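Local coordinates for protein beta-galactosidase (PDB 5MUJ) that probably hydrolyses arabinofuranosyl linkages in the plant pectin rhamnogalacturonan II and binds an oligosaccharide of its chain B, at residues 98-101 against 102-105; 173-176 against 177-180. One frame throughout, in Å; residues are numbered along the deposited sequence.

Interaction 1: 98-101 against 102-105; sequences DNLL and DWRT
Asn99 and Asp102 face each other across a tight turn and exchange two hydrogen bonds. Asp102 N gives its hydrogen to Asn99 OD1 at 2.9 Å, in the carbonyl plane and on a lone pair. In return Asn99 ND2 donates to Asp102 OD1 in a nearly straight bond. That oxygen is met on its anti side, and the amide and carboxylate planes are turned 37° apart. Asn99 OD1 has a second donor. Leu101 N reaches it from above the carbonyl plane, which makes an Asx turn. Asn99 CG sits between the backbone N and the carbonyl carbon (chi1 67°), and this brings the amide back over the chain that follows.

Beyond the turn, Trp103 brings the N-H edge of its indole to Leu100. Trp103 NE1 donates to Leu100 O at 2.9 Å, but the bond is bent (140°) and the donor stands above the carbonyl plane. Trp103 CZ2 also lies 4.3 Å from Leu100 CD2. Both side chains go on to pack against Trp72 and Phe347.

On the outer side, Asp98 OD2 meets the edge of the Arg104 guanidinium in a long salt bridge, 3.6 Å from NH2. The stronger partner of Arg104 is Glu96. A water accepts from Asp98 N and donates to Asp102 O. Ser97 OG bonds to Asn99 N and Asp102 O, tying the turn to the end of strand 90-97.

The loop is the hairpin connection between strands 90-97 and 104-110 in one four-stranded antiparallel blade. With OD1 gripped by two backbone N-H groups and ND2 by a carboxylate, the Asn99 amide is held against flipping. Two acids, Asp98 and Glu96, beside Arg104 probably offset its charge where it is exposed.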
loop_
_atom_site.group_PDB
_atom_site.type_symbol
_atom_site.label_atom_id
_atom_site.label_comp_id
_atom_site.label_asym_id
_atom_site.label_seq_id
_atom_site.Cartn_x
_atom_site.Cartn_y
_atom_site.Cartn_z
ATOM N N ASP A 98 17.572 7.542 9.444
ATOM C CA ASP A 98 17.656 7.941 10.856
ATOM C C ASP A 98 16.629 8.991 11.262
ATOM O O ASP A 98 16.474 9.244 12.467
ATOM C CB ASP A 98 19.057 8.494 11.184
ATOM C CG ASP A 98 20.147 7.472 10.994
ATOM O OD1 ASP A 98 20.081 6.373 11.587
ATOM O OD2 ASP A 98 21.101 7.791 10.271
ATOM N N ASN A 99 15.962 9.652 10.302
ATOM C CA ASN A 99 15.124 10.809 10.674
ATOM C C ASN A 99 13.761 10.857 9.996
ATOM O O ASN A 99 13.081 11.892 10.039
ATOM C CB ASN A 99 15.892 12.126 10.420
ATOM C CG ASN A 99 16.149 12.374 8.957
ATOM O OD1 ASN A 99 15.805 11.539 8.105
ATOM N ND2 ASN A 99 16.751 13.498 8.637
ATOM N N LEU A 100 13.371 9.729 9.397
ATOM C CA LEU A 100 12.160 9.592 8.529
ATOM C C LEU A 100 12.116 10.424 7.230
ATOM O O LEU A 100 11.231 10.206 6.402
ATOM C CB LEU A 100 10.851 9.779 9.320
ATOM C CG LEU A 100 10.526 8.719 10.365
ATOM C CD1 LEU A 100 9.541 9.198 11.421
ATOM C CD2 LEU A 100 9.987 7.516 9.602
ATOM N N LEU A 101 13.091 11.294 6.981
ATOM C CA LEU A 101 13.046 12.236 5.875
ATOM C C LEU A 101 14.077 11.937 4.789
ATOM O O LEU A 101 13.783 12.046 3.597
ATOM C CB LEU A 101 13.293 13.666 6.424
ATOM C CG LEU A 101 12.233 14.157 7.415
ATOM C CD1 LEU A 101 12.733 15.478 8.072
ATOM C CD2 LEU A 101 10.838 14.277 6.735
ATOM N N ASP A 102 15.308 11.664 5.245
ATOM C CA ASP A 102 16.462 11.349 4.431
ATOM C C ASP A 102 16.661 9.834 4.414
ATOM O O ASP A 102 16.876 9.202 5.473
ATOM C CB ASP A 102 17.738 12.006 4.999
ATOM C CG ASP A 102 17.711 13.524 4.914
ATOM O OD1 ASP A 102 17.175 14.173 5.824
ATOM O OD2 ASP A 102 18.219 14.064 3.919
ATOM N N TRP A 103 16.689 9.309 3.206
ATOM C CA TRP A 103 16.602 7.837 2.962
ATOM C C TRP A 103 17.781 7.355 2.143
ATOM O O TRP A 103 18.216 8.035 1.195
ATOM C CB TRP A 103 15.269 7.442 2.237
ATOM C CG TRP A 103 14.130 7.627 3.150
ATOM C CD1 TRP A 103 13.377 8.771 3.319
ATOM C CD2 TRP A 103 13.622 6.680 4.094
ATOM N NE1 TRP A 103 12.457 8.585 4.329
ATOM C CE2 TRP A 103 12.587 7.310 4.811
ATOM C CE3 TRP A 103 13.965 5.375 4.426
ATOM C CZ2 TRP A 103 11.937 6.678 5.858
ATOM C CZ3 TRP A 103 13.310 4.773 5.428
ATOM C CH2 TRP A 103 12.295 5.401 6.123
ATOM N N ARG A 104 18.302 6.182 2.500
ATOM C CA ARG A 104 19.370 5.556 1.706
ATOM C C ARG A 104 18.983 4.130 1.291
ATOM O O ARG A 104 18.766 3.270 2.134
ATOM C CB ARG A 104 20.668 5.527 2.490
ATOM C CG ARG A 104 21.198 6.907 2.919
ATOM C CD ARG A 104 22.414 6.749 3.812
ATOM N NE ARG A 104 22.051 6.050 5.048
ATOM C CZ ARG A 104 21.553 6.646 6.132
ATOM N NH1 ARG A 104 21.372 7.968 6.150
ATOM N NH2 ARG A 104 21.214 5.926 7.194
ATOM N N THR A 105 18.981 3.890 -0.013
ATOM C CA THR A 105 18.584 2.558 -0.539
ATOM C C THR A 105 19.668 1.557 -0.294
ATOM O O THR A 105 20.875 1.866 -0.518
ATOM C CB THR A 105 18.259 2.648 -2.010
ATOM O OG1 THR A 105 17.074 3.432 -2.098
ATOM C CG2 THR A 105 18.086 1.248 -2.615
HETATM O O HOH W 1 18.598 9.374 7.493
#

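Interaction 2: 173-176 against 177-180; sequences KGDI and STAH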
loop_
_atom_site.group_PDB
_atom_site.type_symbol
_atom_site.label_atom_id
_atom_site.label_comp_id
_atom_site.label_asym_id
_atom_site.label_seq_id
_atom_site.Cartn_x
_atom_site.Cartn_y
_atom_site.Cartn_z
ATOM N N LYS A 173 13.746 -15.328 8.370
ATOM C CA LYS A 173 14.328 -15.440 9.699
ATOM C C LYS A 173 15.509 -14.455 9.843
ATOM O O LYS A 173 16.159 -14.391 10.900
ATOM C CB LYS A 173 14.769 -16.878 9.985
ATOM C CG LYS A 173 13.606 -17.766 10.406
ATOM C CD LYS A 173 14.057 -19.106 10.972
ATOM C CE LYS A 173 12.888 -19.915 11.513
ATOM N NZ LYS A 173 12.311 -19.359 12.772
ATOM N N GLY A 174 15.800 -13.718 8.773
ATOM C CA GLY A 174 16.924 -12.769 8.780
ATOM C C GLY A 174 16.653 -11.452 9.461
ATOM O O GLY A 174 15.550 -11.190 9.959
ATOM N N ASP A 175 17.679 -10.606 9.442
ATOM C CA ASP A 175 17.580 -9.271 9.955
ATOM C C ASP A 175 16.865 -8.379 8.927
ATOM O O ASP A 175 17.406 -8.095 7.851
ATOM C CB ASP A 175 18.997 -8.784 10.291
ATOM C CG ASP A 175 19.027 -7.404 10.860
ATOM O OD1 ASP A 175 18.044 -6.625 10.800
ATOM O OD2 ASP A 175 20.101 -7.082 11.378
ATOM N N ILE A 176 15.657 -7.929 9.284
ATOM C CA ILE A 176 14.792 -7.138 8.361
ATOM C C ILE A 176 15.348 -5.760 7.973
ATOM O O ILE A 176 14.876 -5.149 7.006
ATOM C CB ILE A 176 13.344 -6.953 8.908
ATOM C CG1 ILE A 176 13.377 -6.185 10.250
ATOM C CG2 ILE A 176 12.638 -8.309 9.001
ATOM C CD1 ILE A 176 12.015 -5.916 10.858
ATOM N N SER A 177 16.384 -5.314 8.696
ATOM C CA SER A 177 17.105 -4.080 8.341
ATOM C C SER A 177 18.195 -4.238 7.265
ATOM O O SER A 177 18.896 -3.265 6.971
ATOM C CB SER A 177 17.705 -3.461 9.605
ATOM O OG SER A 177 18.846 -4.190 10.060
ATOM N N THR A 178 18.330 -5.454 6.699
ATOM C CA THR A 178 19.323 -5.778 5.679
ATOM C C THR A 178 18.692 -6.119 4.351
ATOM O O THR A 178 17.571 -6.652 4.300
ATOM C CB THR A 178 20.280 -6.917 6.157
ATOM O OG1 THR A 178 19.586 -8.176 6.297
ATOM C CG2 THR A 178 20.901 -6.540 7.497
ATOM N N ALA A 179 19.374 -5.766 3.269
ATOM C CA ALA A 179 18.920 -6.062 1.917
ATOM C C ALA A 179 19.375 -7.487 1.649
ATOM O O ALA A 179 20.463 -7.703 1.130
ATOM C CB ALA A 179 19.515 -5.105 0.891
ATOM N N HIS A 180 18.528 -8.436 2.040
ATOM C CA HIS A 180 18.669 -9.850 1.736
ATOM C C HIS A 180 17.330 -10.331 1.204
ATOM O O HIS A 180 16.296 -9.706 1.431
ATOM C CB HIS A 180 19.074 -10.630 2.985
ATOM C CG HIS A 180 17.957 -10.815 3.965
ATOM N ND1 HIS A 180 17.521 -9.804 4.795
ATOM C CD2 HIS A 180 17.170 -11.883 4.230
ATOM C CE1 HIS A 180 16.521 -10.246 5.537
ATOM N NE2 HIS A 180 16.285 -11.508 5.208
HETATM O O HOH W 2 19.796 -10.962 7.552
HETATM O O HOH W 3 14.914 -6.943 5.020
#
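Asp175 and Thr178 are the ends of a type I beta turn, in the loop that leads from strand 166-172 to strand 183-184. The backbone bond of the turn runs from Thr178 N to Asp175 O at 3.0 Å.

Side-chain hydroxyls add to it. Thr178 OG1 donates to the same Asp175 O at 2.7 Å, in the carbonyl plane, while Thr178 N comes from above that plane. The Asp175 carboxylate turns forward over the turn, with CG anti to the backbone N (chi1 -179°). There OD1 accepts from Ser177 N at 3.0 Å and from Ser177 OG at 2.7 Å. Both donors approach from one face of the carboxylate.

Water joins in. One molecule accepts from Asp175 N and donates to Thr178 OG1. Another donates to Ile176 O and Thr178 O.

His180 points toward the turn, and CE1 comes within 3.3 Å of Asp175 O. NE2 is bonded to Thr172 OG1 and the ring stacks on Trp182. His180 ND1 donates to Thr178 O at 3.2 Å and to Thr178 OG1 at 3.0 Å, the latter far out of the ring plane. An alanine at Thr178 would probably cost Asp175 O its in-plane hydroxyl donor, leaving it to lean on Thr178 N, and His180 ND1 one of its two acceptors.

Van der Waals contact is modest. Ile176 turns its side chain to Phe66, and Thr178 CG2 rests 3.9 Å from Asp175 CG.

How the interactions relate
Interaction 1 and interaction 2 belong to two successive four-stranded antiparallel sheets of a beta-propeller-like fold. Both involve the loop joining the third strand of a sheet to the fourth. Interaction 1 also runs into the fourth strand; interaction 2 lies wholly in its loop. Their centres are about 17 Å apart and their nearest atoms about 7 Å, so they do not touch. Strand 59-68, first in the sheet of interaction 1, reaches across: Phe66 and Gln68 touch Ile176 of 173-180. Both centres lie well out from the middle of the chain, at about 19 and 20 Å. The bound glycan is held by 19 residues between 61 and 357, a span covering most of the chain.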